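Local coordinates for protein benzoylformate Decarboxylase (Polynucleobacter necessarius, PDB 4K9Q) that probably decarboxylates benzoylformate to benzaldehyde and carbon dioxide, using bound thiamine diphosphate and a magnesium ion, at residues A[19-24]-A[52-57]; A[48-53]-A[65-70]; A[77-82]-A[120-125]; A[144-147]-A[153-156]. All coordinates share one frame; numbering follows the deposited sequence.

Contact 1. Residues A[19-24]-A[52-57]. With TPP (thiamine diphosphate), chain D.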
loop_
_atom_site.group_PDB
_atom_site.type_symbol
_atom_site.label_atom_id
_atom_site.label_comp_id
_atom_site.label_asym_id
_atom_site.label_seq_id
_atom_site.Cartn_x
_atom_site.Cartn_y
_atom_site.Cartn_z
ATOM N N THR A 19 -15.665 -26.913 0.430
ATOM C CA THR A 19 -16.455 -26.252 -0.601
ATOM C C THR A 19 -15.662 -25.138 -1.266
ATOM O O THR A 19 -15.067 -24.303 -0.589
ATOM C CB THR A 19 -17.773 -25.676 -0.055
ATOM O OG1 THR A 19 -18.531 -26.729 0.553
ATOM C CG2 THR A 19 -18.595 -25.065 -1.198
ATOM N N VAL A 20 -15.673 -25.135 -2.599
ATOM C CA VAL A 20 -15.050 -24.093 -3.394
ATOM C C VAL A 20 -16.131 -23.417 -4.235
ATOM O O VAL A 20 -16.793 -24.076 -5.038
ATOM C CB VAL A 20 -13.986 -24.680 -4.365
ATOM C CG1 VAL A 20 -13.426 -23.577 -5.261
ATOM C CG2 VAL A 20 -12.857 -25.400 -3.601
ATOM N N VAL A 21 -16.337 -22.118 -4.047
ATOM C CA VAL A 21 -17.199 -21.376 -4.958
ATOM C C VAL A 21 -16.278 -20.662 -5.946
ATOM O O VAL A 21 -15.278 -20.066 -5.553
ATOM C CB VAL A 21 -18.080 -20.346 -4.221
ATOM C CG1 VAL A 21 -19.120 -19.769 -5.182
ATOM C CG2 VAL A 21 -18.755 -20.980 -3.006
ATOM N N GLY A 22 -16.569 -20.742 -7.234
ATOM C CA GLY A 22 -15.597 -20.259 -8.199
ATOM C C GLY A 22 -16.180 -19.780 -9.512
ATOM O O GLY A 22 -17.337 -20.044 -9.853
ATOM N N ASN A 23 -15.357 -19.044 -10.236
ATOM C CA ASN A 23 -15.554 -18.823 -11.655
ATOM C C ASN A 23 -14.183 -19.076 -12.272
ATOM O O ASN A 23 -13.212 -18.372 -11.953
ATOM C CB ASN A 23 -16.042 -17.403 -11.921
ATOM C CG ASN A 23 -16.198 -17.118 -13.406
ATOM O OD1 ASN A 23 -15.312 -16.536 -14.035
ATOM N ND2 ASN A 23 -17.327 -17.533 -13.973
ATOM N N PRO A 24 -14.070 -20.122 -13.104
ATOM C CA PRO A 24 -12.749 -20.618 -13.498
ATOM C C PRO A 24 -12.054 -19.784 -14.580
ATOM O O PRO A 24 -12.705 -19.052 -15.322
ATOM C CB PRO A 24 -13.060 -22.026 -14.026
ATOM C CG PRO A 24 -14.440 -21.909 -14.579
ATOM C CD PRO A 24 -15.159 -20.962 -13.642
ATOM N N ALA A 52 -20.111 -13.499 -2.764
ATOM C CA ALA A 52 -21.306 -13.404 -1.917
ATOM C C ALA A 52 -21.944 -14.771 -1.597
ATOM O O ALA A 52 -22.428 -14.992 -0.493
ATOM C CB ALA A 52 -22.330 -12.439 -2.530
ATOM N N ILE A 53 -21.954 -15.675 -2.569
ATOM C CA ILE A 53 -22.429 -17.044 -2.339
ATOM C C ILE A 53 -21.576 -17.704 -1.247
ATOM O O ILE A 53 -22.095 -18.302 -0.291
ATOM C CB ILE A 53 -22.375 -17.858 -3.642
ATOM C CG1 ILE A 53 -23.421 -17.326 -4.629
ATOM C CG2 ILE A 53 -22.623 -19.346 -3.373
ATOM C CD1 ILE A 53 -23.278 -17.918 -6.038
ATOM N N ALA A 54 -20.261 -17.602 -1.388
ATOM C CA ALA A 54 -19.354 -18.144 -0.384
ATOM C C ALA A 54 -19.590 -17.518 0.998
ATOM O O ALA A 54 -19.554 -18.203 2.015
ATOM C CB ALA A 54 -17.898 -17.957 -0.823
ATOM N N ASP A 55 -19.837 -16.214 1.019
ATOM C CA ASP A 55 -20.089 -15.472 2.254
ATOM C C ASP A 55 -21.341 -16.043 2.930
ATOM O O ASP A 55 -21.301 -16.455 4.092
ATOM C CB ASP A 55 -20.255 -13.981 1.919
ATOM C CG ASP A 55 -20.213 -13.079 3.143
ATOM O OD1 ASP A 55 -20.380 -13.571 4.271
ATOM O OD2 ASP A 55 -20.032 -11.850 2.962
ATOM N N GLY A 56 -22.447 -16.114 2.194
ATOM C CA GLY A 56 -23.671 -16.694 2.732
ATOM C C GLY A 56 -23.468 -18.108 3.271
ATOM O O GLY A 56 -23.919 -18.434 4.377
ATOM N N LEU A 57 -22.793 -18.961 2.497
ATOM C CA LEU A 57 -22.516 -20.322 2.945
ATOM C C LEU A 57 -21.657 -20.336 4.215
ATOM O O LEU A 57 -21.976 -21.031 5.182
ATOM C CB LEU A 57 -21.842 -21.126 1.837
ATOM C CG LEU A 57 -21.564 -22.594 2.162
ATOM C CD1 LEU A 57 -22.859 -23.301 2.576
ATOM C CD2 LEU A 57 -20.934 -23.276 0.954
HETATM N "N1'" TPP D . -13.340 -14.100 -15.231
HETATM C "C2'" TPP D . -12.938 -12.889 -15.773
HETATM C CM2 TPP D . -13.445 -11.597 -15.204
HETATM N "N3'" TPP D . -12.053 -12.847 -16.833
HETATM C "C4'" TPP D . -11.568 -14.016 -17.365
HETATM N "N4'" TPP D . -10.703 -13.968 -18.376
HETATM C "C5'" TPP D . -11.994 -15.241 -16.850
HETATM C "C6'" TPP D . -12.871 -15.289 -15.767
HETATM C "C7'" TPP D . -11.461 -16.524 -17.432
HETATM N N3 TPP D . -11.934 -16.894 -18.760
HETATM C C2 TPP D . -11.213 -16.719 -19.930
HETATM S S1 TPP D . -11.963 -17.250 -21.252
HETATM C C5 TPP D . -13.236 -17.735 -20.382
HETATM C C4 TPP D . -13.120 -17.506 -19.014
HETATM C CM4 TPP D . -14.152 -17.854 -17.971
HETATM C C6 TPP D . -14.350 -18.398 -21.143
HETATM C C7 TPP D . -15.036 -17.526 -22.182
HETATM O O7 TPP D . -16.180 -18.253 -22.565
HETATM P PA TPP D . -17.163 -17.727 -23.725
HETATM O O1A TPP D . -17.362 -16.248 -23.559
HETATM O O2A TPP D . -18.464 -18.462 -23.674
HETATM O O3A TPP D . -16.307 -17.907 -25.074
HETATM P PB TPP D . -15.914 -19.269 -25.835
HETATM O O1B TPP D . -14.536 -19.622 -25.379
HETATM O O2B TPP D . -15.932 -18.938 -27.310
HETATM O O3B TPP D . -16.859 -20.375 -25.488
#
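A helix laid over a parallel sheet makes this contact in the N-terminal domain: T19, V21, I53, A54 and L57 meet where strand 19-22 passes beneath helix 47-61. The short axes come within 8.5 Å and run nearly antiparallel, at 153°. V21 does most of the work. Its two methyls split between successive helix residues: CG1 meets I53 CG2 at 4.0 Å, the two side chains crossing at about a right angle, while CG2 rests 3.8 Å from A54 CB. With its CG1 anti to the backbone N (chi1 -171°), V21 straddles the helix ridge, and the small A54 side chain lets the backbones close up, V21 CA to A54 CA being 6.0 Å. One helical turn beyond I53, L57 meets T19 tip to tip, T19 CG2 to L57 CD2 at 3.6 Å. V20 points the other way, onto Y41 of the neighbouring strand. Helix 403-417 also packs here, P405 on I53 and L412 on I53 and L57. Past the strand the chain runs to the cofactor: P24 O lies 3.2 Å from CM4 of thiamine diphosphate, which is also hydrogen-bonded by S375, S431 and G460 of the second subunit. Helix 47-61 spans from strand 40-43 to strand 66-69 across strand 19-22, the beta-alpha-beta crossover of the parallel alpha/beta domain found in thiamine diphosphate enzymes.

Contact 2. Residues A[48-53]-A[65-70]. With TPP (thiamine diphosphate), chain D.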
loop_
_atom_site.group_PDB
_atom_site.type_symbol
_atom_site.label_atom_id
_atom_site.label_comp_id
_atom_site.label_asym_id
_atom_site.label_seq_id
_atom_site.Cartn_x
_atom_site.Cartn_y
_atom_site.Cartn_z
ATOM N N ALA A 48 -18.554 -11.181 -8.310
ATOM C CA ALA A 48 -19.274 -10.616 -7.175
ATOM C C ALA A 48 -20.190 -11.698 -6.597
ATOM O O ALA A 48 -20.290 -11.852 -5.376
ATOM C CB ALA A 48 -20.078 -9.381 -7.590
ATOM N N SER A 49 -20.854 -12.457 -7.473
ATOM C CA SER A 49 -21.734 -13.527 -7.000
ATOM C C SER A 49 -20.927 -14.644 -6.334
ATOM O O SER A 49 -21.350 -15.192 -5.319
ATOM C CB SER A 49 -22.601 -14.083 -8.131
ATOM O OG SER A 49 -23.660 -13.179 -8.437
ATOM N N VAL A 50 -19.773 -14.979 -6.905
ATOM C CA VAL A 50 -18.904 -16.005 -6.322
ATOM C C VAL A 50 -18.612 -15.713 -4.844
ATOM O O VAL A 50 -18.818 -16.561 -3.971
ATOM C CB VAL A 50 -17.573 -16.100 -7.080
ATOM C CG1 VAL A 50 -16.601 -17.012 -6.333
ATOM C CG2 VAL A 50 -17.806 -16.606 -8.521
ATOM N N VAL A 51 -18.155 -14.497 -4.570
ATOM C CA VAL A 51 -17.788 -14.122 -3.210
ATOM C C VAL A 51 -19.016 -14.086 -2.293
ATOM O O VAL A 51 -18.976 -14.603 -1.175
ATOM C CB VAL A 51 -17.039 -12.784 -3.196
ATOM C CG1 VAL A 51 -16.850 -12.273 -1.754
ATOM C CG2 VAL A 51 -15.681 -12.959 -3.872
ATOM N N ALA A 52 -20.111 -13.499 -2.764
ATOM C CA ALA A 52 -21.306 -13.404 -1.917
ATOM C C ALA A 52 -21.944 -14.771 -1.597
ATOM O O ALA A 52 -22.428 -14.992 -0.493
ATOM C CB ALA A 52 -22.330 -12.439 -2.530
ATOM N N ILE A 53 -21.954 -15.675 -2.569
ATOM C CA ILE A 53 -22.429 -17.044 -2.339
ATOM C C ILE A 53 -21.576 -17.704 -1.247
ATOM O O ILE A 53 -22.095 -18.302 -0.291
ATOM C CB ILE A 53 -22.375 -17.858 -3.642
ATOM C CG1 ILE A 53 -23.421 -17.326 -4.629
ATOM C CG2 ILE A 53 -22.623 -19.346 -3.373
ATOM C CD1 ILE A 53 -23.278 -17.918 -6.038
ATOM N N VAL A 65 -15.110 -20.918 3.694
ATOM C CA VAL A 65 -15.407 -21.462 2.384
ATOM C C VAL A 65 -14.312 -20.906 1.474
ATOM O O VAL A 65 -13.847 -19.787 1.682
ATOM C CB VAL A 65 -16.798 -21.012 1.892
ATOM C CG1 VAL A 65 -16.998 -21.419 0.424
ATOM C CG2 VAL A 65 -17.898 -21.608 2.782
ATOM N N ILE A 66 -13.865 -21.693 0.502
ATOM C CA ILE A 66 -12.862 -21.218 -0.443
ATOM C C ILE A 66 -13.521 -20.556 -1.646
ATOM O O ILE A 66 -14.483 -21.084 -2.207
ATOM C CB ILE A 66 -11.959 -22.358 -0.929
ATOM C CG1 ILE A 66 -11.105 -22.871 0.235
ATOM C CG2 ILE A 66 -11.073 -21.879 -2.066
ATOM C CD1 ILE A 66 -10.330 -24.098 -0.110
ATOM N N VAL A 67 -13.017 -19.382 -2.007
ATOM C CA VAL A 67 -13.367 -18.710 -3.245
ATOM C C VAL A 67 -12.190 -18.937 -4.200
ATOM O O VAL A 67 -11.037 -18.784 -3.815
ATOM C CB VAL A 67 -13.588 -17.194 -3.001
ATOM C CG1 VAL A 67 -13.551 -16.407 -4.313
ATOM C CG2 VAL A 67 -14.910 -16.962 -2.266
ATOM N N ASN A 68 -12.469 -19.336 -5.434
ATOM C CA ASN A 68 -11.410 -19.519 -6.425
ATOM C C ASN A 68 -11.779 -18.710 -7.659
ATOM O O ASN A 68 -12.746 -19.033 -8.355
ATOM C CB ASN A 68 -11.240 -21.002 -6.770
ATOM C CG ASN A 68 -10.038 -21.269 -7.667
ATOM O OD1 ASN A 68 -10.170 -21.894 -8.723
ATOM N ND2 ASN A 68 -8.858 -20.814 -7.245
ATOM N N ILE A 69 -11.027 -17.642 -7.909
ATOM C CA ILE A 69 -11.319 -16.761 -9.029
ATOM C C ILE A 69 -10.079 -16.490 -9.871
ATOM O O ILE A 69 -8.969 -16.906 -9.520
ATOM C CB ILE A 69 -11.995 -15.459 -8.561
ATOM C CG1 ILE A 69 -11.095 -14.696 -7.579
ATOM C CG2 ILE A 69 -13.361 -15.766 -7.930
ATOM C CD1 ILE A 69 -11.818 -13.533 -6.896
ATOM N N HIS A 70 -10.278 -15.801 -10.988
ATOM C CA HIS A 70 -9.273 -15.772 -12.039
ATOM C C HIS A 70 -8.403 -14.527 -11.980
ATOM O O HIS A 70 -8.780 -13.479 -12.490
ATOM C CB HIS A 70 -9.943 -15.845 -13.407
ATOM C CG HIS A 70 -8.979 -15.801 -14.554
ATOM N ND1 HIS A 70 -7.955 -16.713 -14.706
ATOM C CD2 HIS A 70 -8.893 -14.956 -15.609
ATOM C CE1 HIS A 70 -7.284 -16.435 -15.810
ATOM N NE2 HIS A 70 -7.840 -15.380 -16.381
HETATM N "N1'" TPP D . -13.340 -14.100 -15.231
HETATM C "C2'" TPP D . -12.938 -12.889 -15.773
HETATM C CM2 TPP D . -13.445 -11.597 -15.204
HETATM N "N3'" TPP D . -12.053 -12.847 -16.833
HETATM C "C4'" TPP D . -11.568 -14.016 -17.365
HETATM N "N4'" TPP D . -10.703 -13.968 -18.376
HETATM C "C5'" TPP D . -11.994 -15.241 -16.850
HETATM C "C6'" TPP D . -12.871 -15.289 -15.767
HETATM C "C7'" TPP D . -11.461 -16.524 -17.432
HETATM N N3 TPP D . -11.934 -16.894 -18.760
HETATM C C2 TPP D . -11.213 -16.719 -19.930
HETATM S S1 TPP D . -11.963 -17.250 -21.252
HETATM C C5 TPP D . -13.236 -17.735 -20.382
HETATM C C4 TPP D . -13.120 -17.506 -19.014
HETATM C CM4 TPP D . -14.152 -17.854 -17.971
HETATM C C6 TPP D . -14.350 -18.398 -21.143
HETATM C C7 TPP D . -15.036 -17.526 -22.182
HETATM O O7 TPP D . -16.180 -18.253 -22.565
HETATM P PA TPP D . -17.163 -17.727 -23.725
HETATM O O1A TPP D . -17.362 -16.248 -23.559
HETATM O O2A TPP D . -18.464 -18.462 -23.674
HETATM O O3A TPP D . -16.307 -17.907 -25.074
HETATM P PB TPP D . -15.914 -19.269 -25.835
HETATM O O1B TPP D . -14.536 -19.622 -25.379
HETATM O O2B TPP D . -15.932 -18.938 -27.310
HETATM O O3B TPP D . -16.859 -20.375 -25.488
#
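The H70 imidazole, at the end of segment 65-70, has TPP C7' over one face, and its CD2 lies above the C4'-C5' rim of the aminopyrimidine, 3.3 Å from TPP C4'. At the rim of the imidazole, ND1 is hydrogen-bonded to E28 OE1, which helps set how the ring is turned. Between helix and strand the contact is made by methyl groups. V50 CG1 is the hub: it lies 3.7 Å from V67 CG1 and 3.8 Å from I69 CG2, so one methyl bridges two residues that project from the same side of strand 66-69. A chi1 of 171°, with CG1 anti to the backbone N, swings that methyl down onto the sheet. I69 holds its CG1 between N and C, at chi1 60°, which leaves CG2 as the branch facing V50. V51 flanks from the next helix position, its CG2 4.1 Å from V67 CG1. This is the returning half of a beta-alpha-beta crossover: helix 47-61 comes over from strand 40-43 and the chain then enters strand 66-69, almost antiparallel to the helix at 171°. V51 and V67 are the nearest backbone pair, CA to CA 6.4 Å. On the opposite face of the strand N68 points away from the helix, and its ND2 bonds to T95 OG1, on the neighbouring strand 93-98. V51 also leans on A78, just before helix 79-88.

Contact 3. Residues A[77-82]-A[120-125]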
loop_
_atom_site.group_PDB
_atom_site.type_symbol
_atom_site.label_atom_id
_atom_site.label_comp_id
_atom_site.label_asym_id
_atom_site.label_seq_id
_atom_site.Cartn_x
_atom_site.Cartn_y
_atom_site.Cartn_z
ATOM N N ASN A 77 -13.442 -7.903 -10.227
ATOM C CA ASN A 77 -14.903 -7.995 -10.262
ATOM C C ASN A 77 -15.496 -8.292 -8.887
ATOM O O ASN A 77 -16.669 -7.980 -8.619
ATOM C CB ASN A 77 -15.358 -9.067 -11.256
ATOM C CG ASN A 77 -15.289 -8.598 -12.698
ATOM O OD1 ASN A 77 -15.060 -7.416 -12.966
ATOM N ND2 ASN A 77 -15.495 -9.519 -13.635
ATOM N N ALA A 78 -14.697 -8.933 -8.034
ATOM C CA ALA A 78 -15.159 -9.346 -6.710
ATOM C C ALA A 78 -14.978 -8.322 -5.582
ATOM O O ALA A 78 -15.413 -8.580 -4.460
ATOM C CB ALA A 78 -14.479 -10.658 -6.309
ATOM N N MET A 79 -14.326 -7.192 -5.844
ATOM C CA MET A 79 -13.875 -6.340 -4.735
ATOM C C MET A 79 -14.990 -5.717 -3.879
ATOM O O MET A 79 -14.795 -5.475 -2.674
ATOM C CB MET A 79 -12.882 -5.261 -5.204
ATOM C CG MET A 79 -11.476 -5.774 -5.430
ATOM S SD MET A 79 -10.740 -6.535 -3.968
ATOM C CE MET A 79 -10.980 -5.281 -2.711
ATOM N N GLY A 80 -16.140 -5.433 -4.489
ATOM C CA GLY A 80 -17.263 -4.881 -3.741
ATOM C C GLY A 80 -17.801 -5.902 -2.744
ATOM O O GLY A 80 -18.025 -5.605 -1.569
ATOM N N CYS A 81 -18.002 -7.127 -3.200
ATOM C CA CYS A 81 -18.456 -8.160 -2.287
ATOM C C CYS A 81 -17.373 -8.576 -1.282
ATOM O O CYS A 81 -17.690 -9.026 -0.193
ATOM C CB CYS A 81 -19.046 -9.345 -3.050
ATOM S SG CYS A 81 -20.710 -8.931 -3.648
ATOM N N LEU A 82 -16.105 -8.396 -1.627
ATOM C CA LEU A 82 -15.044 -8.692 -0.674
ATOM C C LEU A 82 -15.054 -7.655 0.464
ATOM O O LEU A 82 -14.945 -8.007 1.630
ATOM C CB LEU A 82 -13.690 -8.747 -1.379
ATOM C CG LEU A 82 -12.501 -9.063 -0.468
ATOM C CD1 LEU A 82 -12.765 -10.319 0.343
ATOM C CD2 LEU A 82 -11.244 -9.230 -1.320
ATOM N N LYS A 120 -6.268 -5.017 -0.687
ATOM C CA LYS A 120 -6.175 -4.043 0.403
ATOM C C LYS A 120 -7.107 -2.855 0.105
ATOM O O LYS A 120 -7.187 -2.393 -1.040
ATOM C CB LYS A 120 -4.730 -3.550 0.562
ATOM C CG LYS A 120 -3.729 -4.627 1.012
ATOM C CD LYS A 120 -2.327 -4.025 1.121
ATOM C CE LYS A 120 -1.288 -5.062 1.538
ATOM N NZ LYS A 120 -1.332 -5.329 3.003
ATOM N N PRO A 121 -7.776 -2.316 1.135
ATOM C CA PRO A 121 -7.633 -2.618 2.565
ATOM C C PRO A 121 -8.682 -3.602 3.081
ATOM O O PRO A 121 -9.076 -3.500 4.243
ATOM C CB PRO A 121 -7.896 -1.253 3.205
ATOM C CG PRO A 121 -8.961 -0.662 2.307
ATOM C CD PRO A 121 -8.604 -1.116 0.909
ATOM N N TRP A 122 -9.130 -4.532 2.247
ATOM C CA TRP A 122 -10.295 -5.338 2.603
ATOM C C TRP A 122 -10.033 -6.819 2.865
ATOM O O TRP A 122 -10.919 -7.653 2.686
ATOM C CB TRP A 122 -11.391 -5.146 1.560
ATOM C CG TRP A 122 -11.800 -3.702 1.467
ATOM C CD1 TRP A 122 -11.556 -2.839 0.438
ATOM C CD2 TRP A 122 -12.496 -2.952 2.467
ATOM N NE1 TRP A 122 -12.079 -1.599 0.729
ATOM C CE2 TRP A 122 -12.655 -1.641 1.972
ATOM C CE3 TRP A 122 -12.998 -3.263 3.736
ATOM C CZ2 TRP A 122 -13.317 -0.642 2.693
ATOM C CZ3 TRP A 122 -13.646 -2.270 4.457
ATOM C CH2 TRP A 122 -13.804 -0.978 3.930
ATOM N N VAL A 123 -8.824 -7.129 3.325
ATOM C CA VAL A 123 -8.498 -8.473 3.800
ATOM C C VAL A 123 -7.641 -8.390 5.064
ATOM O O VAL A 123 -6.949 -7.397 5.302
ATOM C CB VAL A 123 -7.774 -9.324 2.729
ATOM C CG1 VAL A 123 -8.734 -9.680 1.604
ATOM C CG2 VAL A 123 -6.552 -8.597 2.175
ATOM N N LYS A 124 -7.691 -9.437 5.878
ATOM C CA LYS A 124 -6.865 -9.489 7.085
ATOM C C LYS A 124 -5.400 -9.786 6.755
ATOM O O LYS A 124 -4.490 -9.460 7.535
ATOM C CB LYS A 124 -7.405 -10.541 8.052
ATOM C CG LYS A 124 -8.786 -10.210 8.612
ATOM C CD LYS A 124 -9.230 -11.260 9.613
ATOM C CE LYS A 124 -8.324 -11.287 10.849
ATOM N NZ LYS A 124 -8.867 -12.206 11.884
ATOM N N TRP A 125 -5.185 -10.389 5.591
ATOM C CA TRP A 125 -3.872 -10.841 5.162
ATOM C C TRP A 125 -3.943 -11.113 3.669
ATOM O O TRP A 125 -4.951 -11.622 3.172
ATOM C CB TRP A 125 -3.480 -12.120 5.904
ATOM C CG TRP A 125 -2.080 -12.641 5.598
ATOM C CD1 TRP A 125 -0.904 -11.949 5.679
ATOM C CD2 TRP A 125 -1.733 -13.977 5.202
ATOM N NE1 TRP A 125 0.153 -12.770 5.339
ATOM C CE2 TRP A 125 -0.328 -14.019 5.049
ATOM C CE3 TRP A 125 -2.476 -15.135 4.950
ATOM C CZ2 TRP A 125 0.348 -15.174 4.650
ATOM C CZ3 TRP A 125 -1.805 -16.282 4.564
ATOM C CH2 TRP A 125 -0.404 -16.294 4.420
#
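Near the start of helix 79-88, where L82 N bonds to A78 O (2.9 Å), the chain faces an irregular stretch that bends through a cis peptide bond before P121, and the backbones come closest at L82 CA and W122 CA, 6.7 Å apart. L82 makes most of the contact from the helix side. Its CG lies 3.8 Å from W122 O and its CD2 reaches V123 CG1 at 3.9 Å, so the isobutyl group covers the peptide between the two residues as well as the valine. Having CG anti to the backbone N (chi1 -180°) carries the group out from the helix toward the loop. M79 gets there by folding: its chain bends at chi2 and again at chi3, bringing the CE methyl back to W122 CD1 at 4.0 Å, in an oblique approach to the indole. P121 CG covers one face of the same indole, 3.6 Å above its plane and toward the rim. The site lies at a subunit border: M79 packs on G76 and W122 on M118, both of the second subunit, and K120 NZ makes a salt bridge to E114 OE1 of the third. The contacts between 77-82 and 120-125 are van der Waals contacts, without a hydrogen bond, and L82 buries W122 O, a carbonyl with no hydrogen-bonding partner in the model. The apolar packing probably offsets the cost of that unbonded carbonyl.

Contact 4. Residues A[144-147]-A[153-156]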
loop_
_atom_site.group_PDB
_atom_site.type_symbol
_atom_site.label_atom_id
_atom_site.label_comp_id
_atom_site.label_asym_id
_atom_site.label_seq_id
_atom_site.Cartn_x
_atom_site.Cartn_y
_atom_site.Cartn_z
ATOM N N ALA A 144 -5.878 -19.906 9.682
ATOM C CA ALA A 144 -5.618 -19.408 11.034
ATOM C C ALA A 144 -5.926 -17.926 11.141
ATOM O O ALA A 144 -6.565 -17.480 12.094
ATOM C CB ALA A 144 -4.181 -19.669 11.428
ATOM N N THR A 145 -5.475 -17.159 10.156
ATOM C CA THR A 145 -5.690 -15.713 10.176
ATOM C C THR A 145 -7.176 -15.380 10.086
ATOM O O THR A 145 -7.685 -14.515 10.807
ATOM C CB THR A 145 -4.938 -15.030 9.036
ATOM O OG1 THR A 145 -3.534 -15.320 9.150
ATOM C CG2 THR A 145 -5.168 -13.521 9.074
ATOM N N ALA A 146 -7.877 -16.075 9.201
ATOM C CA ALA A 146 -9.294 -15.813 8.976
ATOM C C ALA A 146 -10.155 -16.170 10.187
ATOM O O ALA A 146 -11.127 -15.474 10.486
ATOM C CB ALA A 146 -9.786 -16.575 7.740
ATOM N N MET A 147 -9.800 -17.255 10.875
ATOM C CA MET A 147 -10.661 -17.823 11.907
ATOM C C MET A 147 -10.482 -17.240 13.314
ATOM O O MET A 147 -11.349 -17.417 14.179
ATOM C CB MET A 147 -10.511 -19.342 11.930
ATOM C CG MET A 147 -11.209 -19.995 10.724
ATOM S SD MET A 147 -12.999 -19.837 10.792
ATOM C CE MET A 147 -13.407 -21.172 11.917
ATOM N N PRO A 153 -11.941 -12.102 5.888
ATOM C CA PRO A 153 -11.381 -12.762 4.707
ATOM C C PRO A 153 -9.885 -12.536 4.540
ATOM O O PRO A 153 -9.334 -11.527 4.994
ATOM C CB PRO A 153 -12.149 -12.110 3.545
ATOM C CG PRO A 153 -12.484 -10.751 4.050
ATOM C CD PRO A 153 -12.756 -10.923 5.532
ATOM N N VAL A 154 -9.242 -13.491 3.885
ATOM C CA VAL A 154 -7.822 -13.414 3.552
ATOM C C VAL A 154 -7.649 -13.750 2.067
ATOM O O VAL A 154 -8.550 -14.319 1.438
ATOM C CB VAL A 154 -6.991 -14.392 4.402
ATOM C CG1 VAL A 154 -7.083 -14.037 5.878
ATOM C CG2 VAL A 154 -7.476 -15.817 4.179
ATOM N N PHE A 155 -6.498 -13.385 1.500
ATOM C CA PHE A 155 -6.282 -13.567 0.066
ATOM C C PHE A 155 -4.953 -14.253 -0.223
ATOM O O PHE A 155 -3.906 -13.825 0.280
ATOM C CB PHE A 155 -6.320 -12.223 -0.667
ATOM C CG PHE A 155 -5.928 -12.318 -2.118
ATOM C CD1 PHE A 155 -6.766 -12.948 -3.029
ATOM C CD2 PHE A 155 -4.720 -11.807 -2.569
ATOM C CE1 PHE A 155 -6.416 -13.051 -4.375
ATOM C CE2 PHE A 155 -4.368 -11.906 -3.924
ATOM C CZ PHE A 155 -5.212 -12.541 -4.818
ATOM N N LEU A 156 -5.004 -15.316 -1.032
ATOM C CA LEU A 156 -3.794 -15.976 -1.539
ATOM C C LEU A 156 -3.746 -15.905 -3.062
ATOM O O LEU A 156 -4.731 -16.234 -3.734
ATOM C CB LEU A 156 -3.770 -17.454 -1.132
ATOM C CG LEU A 156 -3.710 -17.784 0.359
ATOM C CD1 LEU A 156 -3.780 -19.293 0.550
ATOM C CD2 LEU A 156 -2.437 -17.215 0.966
#
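This is a small apolar helix-to-strand contact inside one beta-alpha-beta unit, where helix 135-147 ends and the chain turns straight back into strand 154-159. A single branch, V154 CG1, carries it. That methyl nestles against the last turn of the helix, 3.8 Å from T145 CG2 and 4.1 Å from A146 CB, and it also sits 4.0 Å from the backbone A146 N. V154 and T145 approach at a slant. With CG1 anti to its own carbonyl carbon (chi1 -63°), V154 offers this methyl to the helix. T145 divides its two branches: CG2 goes to the valine, while OG1 turns back along the helix to hydrogen-bond R141 O one turn earlier. The unit runs from edge strand 126-127 through the helix to strand 154-159, its immediate neighbour in the parallel sheet, and the connection is only six residues long, drawn in by a backbone hydrogen bond between A146 and G152. A146 CA and P153 CA are 5.6 Å apart. V154 also rests on A142, and its backbone pairs with L92 and I94 on the strand 93-98 side. F155 faces the other side of the sheet, toward P119, and T145 touches S303 of the fourth subunit.

In the fold
Contacts 1 and 2 are two halves of one crossover, their centres 4 Å apart: helix 47-61 sits on neighbouring strands 19-22 and 66-69, joined by backbone hydrogen bonds from V21 N to I66 O (2.8 Å) and N68 N to V21 O (2.9 Å). Both strands run on to the same thiamine diphosphate, which residues of the second subunit also hydrogen-bond. Contact 3, 11 Å from contact 2 between centres, adjoins the same helix through V51 and A78, and its N77 touches a thiamine diphosphate. It joins contact 4, also 11 Å away, through K124 N to P153 O and K124 NZ to T145 O, both 2.8 Å. Contact 4 shares the sheet of contacts 1 and 2.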